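Local coordinates for lipoprotein (Bacteroides vulgatus, PDB 3U6G) that is of unknown function but folds as an immunoglobulin-like domain and belongs to a family of PLAT/LH2- and C2-like calcium-binding lipoproteins, at residues G8-V13 / G67-M72. Numbering follows the deposited sequence. Where two conformers were deposited one is given.
Sequences GIHKIV and GNAFFM
The imidazole of His10 lies against the backbone of 69-71: CE1 is 3.3 Å from Phe70 C, and Phe71 N sits over one ring face, 3.4 Å above the plane and displaced toward the rim. Ala69 adds its methyl, with CB 3.9 Å from His10 CD2. With CG anti to the carbonyl carbon (chi1 -66°), the ring is brought to this backbone while His10 CB stays against Met72 CB at 3.7 Å. The selenomethionine chain of Met72 is extended beyond CG and carries SE along the backbone of 10-12, to 3.5 Å from His10 O; the same atom meets Ile12 CG1 at 3.9 Å, the two side chains crossing at a slant. One backbone hydrogen bond spans the segments, from Gly8 N to Ala69 O (3.1 Å, N-H...O angle 155°), with the donor nearly in line with the carbonyl.

Further out, both ring nitrogens are engaged: ND1 with Thr123 OG1 and NE2 with Gln6 O. An alanine in place of His10 would probably leave Thr123 and Gln6 without these partners and open a gap against the 69-71 backbone. Cys63 and Thr65 of strand 60-65, together with Ile29 of strand 24-33, also touch Met72, placing its side chain between layers of the immunoglobulin-like sandwich.

The contact joins strand 10-18 to the run leading into strand 71-80 largely by side chains laid on the partner's backbone, the selenium packed there and against Ile12, with one backbone hydrogen bond. Because Gln6 O can only accept, NE2 must carry a proton, and the two ring bonds probably fix the rotation of the buried imidazole.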
loop_
_atom_site.group_PDB
_atom_site.type_symbol
_atom_site.label_atom_id
_atom_site.label_comp_id
_atom_site.label_asym_id
_atom_site.label_seq_id
_atom_site.Cartn_x
_atom_site.Cartn_y
_atom_site.Cartn_z
ATOM N N GLY A 8 -8.288 -10.442 -13.353
ATOM C CA GLY A 8 -7.547 -11.680 -13.501
ATOM C C GLY A 8 -6.760 -11.969 -12.250
ATOM O O GLY A 8 -7.022 -11.381 -11.205
ATOM N N ILE A 9 -5.803 -12.885 -12.348
ATOM C CA ILE A 9 -4.921 -13.164 -11.223
ATOM C C ILE A 9 -3.788 -12.136 -11.245
ATOM O O ILE A 9 -2.957 -12.123 -12.149
ATOM C CB ILE A 9 -4.383 -14.611 -11.226
ATOM C CG1 ILE A 9 -5.530 -15.616 -11.055
ATOM C CG2 ILE A 9 -3.365 -14.799 -10.101
ATOM C CD1 ILE A 9 -5.091 -17.078 -11.169
ATOM N N HIS A 10 -3.817 -11.241 -10.260
ATOM C CA HIS A 10 -2.757 -10.257 -10.085
ATOM C C HIS A 10 -1.704 -10.856 -9.174
ATOM O O HIS A 10 -2.021 -11.606 -8.231
ATOM C CB HIS A 10 -3.309 -8.957 -9.493
ATOM C CG HIS A 10 -4.235 -8.248 -10.416
ATOM N ND1 HIS A 10 -4.004 -6.969 -10.873
ATOM C CD2 HIS A 10 -5.354 -8.677 -11.043
ATOM C CE1 HIS A 10 -4.943 -6.639 -11.736
ATOM N NE2 HIS A 10 -5.775 -7.661 -11.858
ATOM N N LYS A 11 -0.446 -10.520 -9.447
ATOM C CA LYS A 11 0.650 -11.065 -8.670
ATOM C C LYS A 11 1.760 -10.050 -8.515
ATOM O O LYS A 11 2.036 -9.293 -9.444
ATOM C CB LYS A 11 1.192 -12.323 -9.369
ATOM C CG LYS A 11 2.335 -13.009 -8.638
ATOM C CD LYS A 11 2.531 -14.454 -9.063
ATOM C CE LYS A 11 3.005 -14.570 -10.469
ATOM N NZ LYS A 11 3.373 -16.001 -10.767
ATOM N N ILE A 12 2.421 -10.095 -7.358
ATOM C CA ILE A 12 3.648 -9.362 -7.109
ATOM C C ILE A 12 4.730 -10.337 -6.687
ATOM O O ILE A 12 4.524 -11.166 -5.823
ATOM C CB ILE A 12 3.450 -8.327 -5.969
ATOM C CG1 ILE A 12 2.488 -7.225 -6.413
ATOM C CG2 ILE A 12 4.791 -7.748 -5.484
ATOM C CD1 ILE A 12 3.064 -6.191 -7.336
ATOM N N VAL A 13 5.886 -10.217 -7.321
ATOM C CA VAL A 13 7.069 -10.955 -6.929
ATOM C C VAL A 13 8.124 -9.962 -6.481
ATOM O O VAL A 13 8.354 -8.962 -7.149
ATOM C CB VAL A 13 7.632 -11.778 -8.105
ATOM C CG1 VAL A 13 9.019 -12.363 -7.726
ATOM C CG2 VAL A 13 6.669 -12.882 -8.474
ATOM N N GLY A 67 -8.935 -14.720 -9.094
ATOM C CA GLY A 67 -9.140 -14.231 -10.448
ATOM C C GLY A 67 -10.132 -13.104 -10.606
ATOM O O GLY A 67 -10.475 -12.737 -11.742
ATOM N N ASN A 68 -10.621 -12.569 -9.485
ATOM C CA ASN A 68 -11.596 -11.482 -9.517
ATOM C C ASN A 68 -10.976 -10.106 -9.323
ATOM O O ASN A 68 -11.664 -9.104 -9.471
ATOM C CB ASN A 68 -12.661 -11.684 -8.441
ATOM C CG ASN A 68 -13.399 -12.993 -8.587
ATOM O OD1 ASN A 68 -13.644 -13.463 -9.705
ATOM N ND2 ASN A 68 -13.729 -13.614 -7.450
ATOM N N ALA A 69 -9.696 -10.053 -8.987
ATOM C CA ALA A 69 -9.063 -8.779 -8.687
ATOM C C ALA A 69 -8.881 -7.951 -9.938
ATOM O O ALA A 69 -8.694 -8.504 -11.028
ATOM C CB ALA A 69 -7.727 -8.998 -7.991
ATOM N N PHE A 70 -8.955 -6.622 -9.788
ATOM C CA PHE A 70 -8.666 -5.725 -10.912
ATOM C C PHE A 70 -7.492 -4.807 -10.632
ATOM O O PHE A 70 -7.114 -4.031 -11.492
ATOM C CB PHE A 70 -9.900 -4.936 -11.367
ATOM C CG PHE A 70 -10.512 -4.078 -10.299
ATOM C CD1 PHE A 70 -9.867 -2.926 -9.877
ATOM C CD2 PHE A 70 -11.718 -4.417 -9.705
ATOM C CE1 PHE A 70 -10.419 -2.112 -8.901
ATOM C CE2 PHE A 70 -12.272 -3.595 -8.734
ATOM C CZ PHE A 70 -11.604 -2.469 -8.310
ATOM N N PHE A 71 -6.878 -4.939 -9.456
ATOM C CA PHE A 71 -5.807 -4.077 -9.012
ATOM C C PHE A 71 -5.072 -4.724 -7.854
ATOM O O PHE A 71 -5.691 -5.355 -7.006
ATOM C CB PHE A 71 -6.405 -2.761 -8.538
ATOM C CG PHE A 71 -5.401 -1.735 -8.083
ATOM C CD1 PHE A 71 -4.486 -1.184 -8.967
ATOM C CD2 PHE A 71 -5.419 -1.275 -6.776
ATOM C CE1 PHE A 71 -3.570 -0.218 -8.555
ATOM C CE2 PHE A 71 -4.507 -0.294 -6.346
ATOM C CZ PHE A 71 -3.588 0.240 -7.249
HETATM N N MSE A 72 -3.748 -4.545 -7.825
HETATM C CA MSE A 72 -2.906 -5.000 -6.737
HETATM C C MSE A 72 -1.746 -4.016 -6.620
HETATM O O MSE A 72 -1.271 -3.499 -7.622
HETATM C CB MSE A 72 -2.398 -6.437 -6.967
HETATM C CG MSE A 72 -1.823 -7.250 -5.692
HETATM SE SE MSE A 72 -1.073 -8.806 -6.296
HETATM C CE MSE A 72 -1.066 -9.693 -4.590
#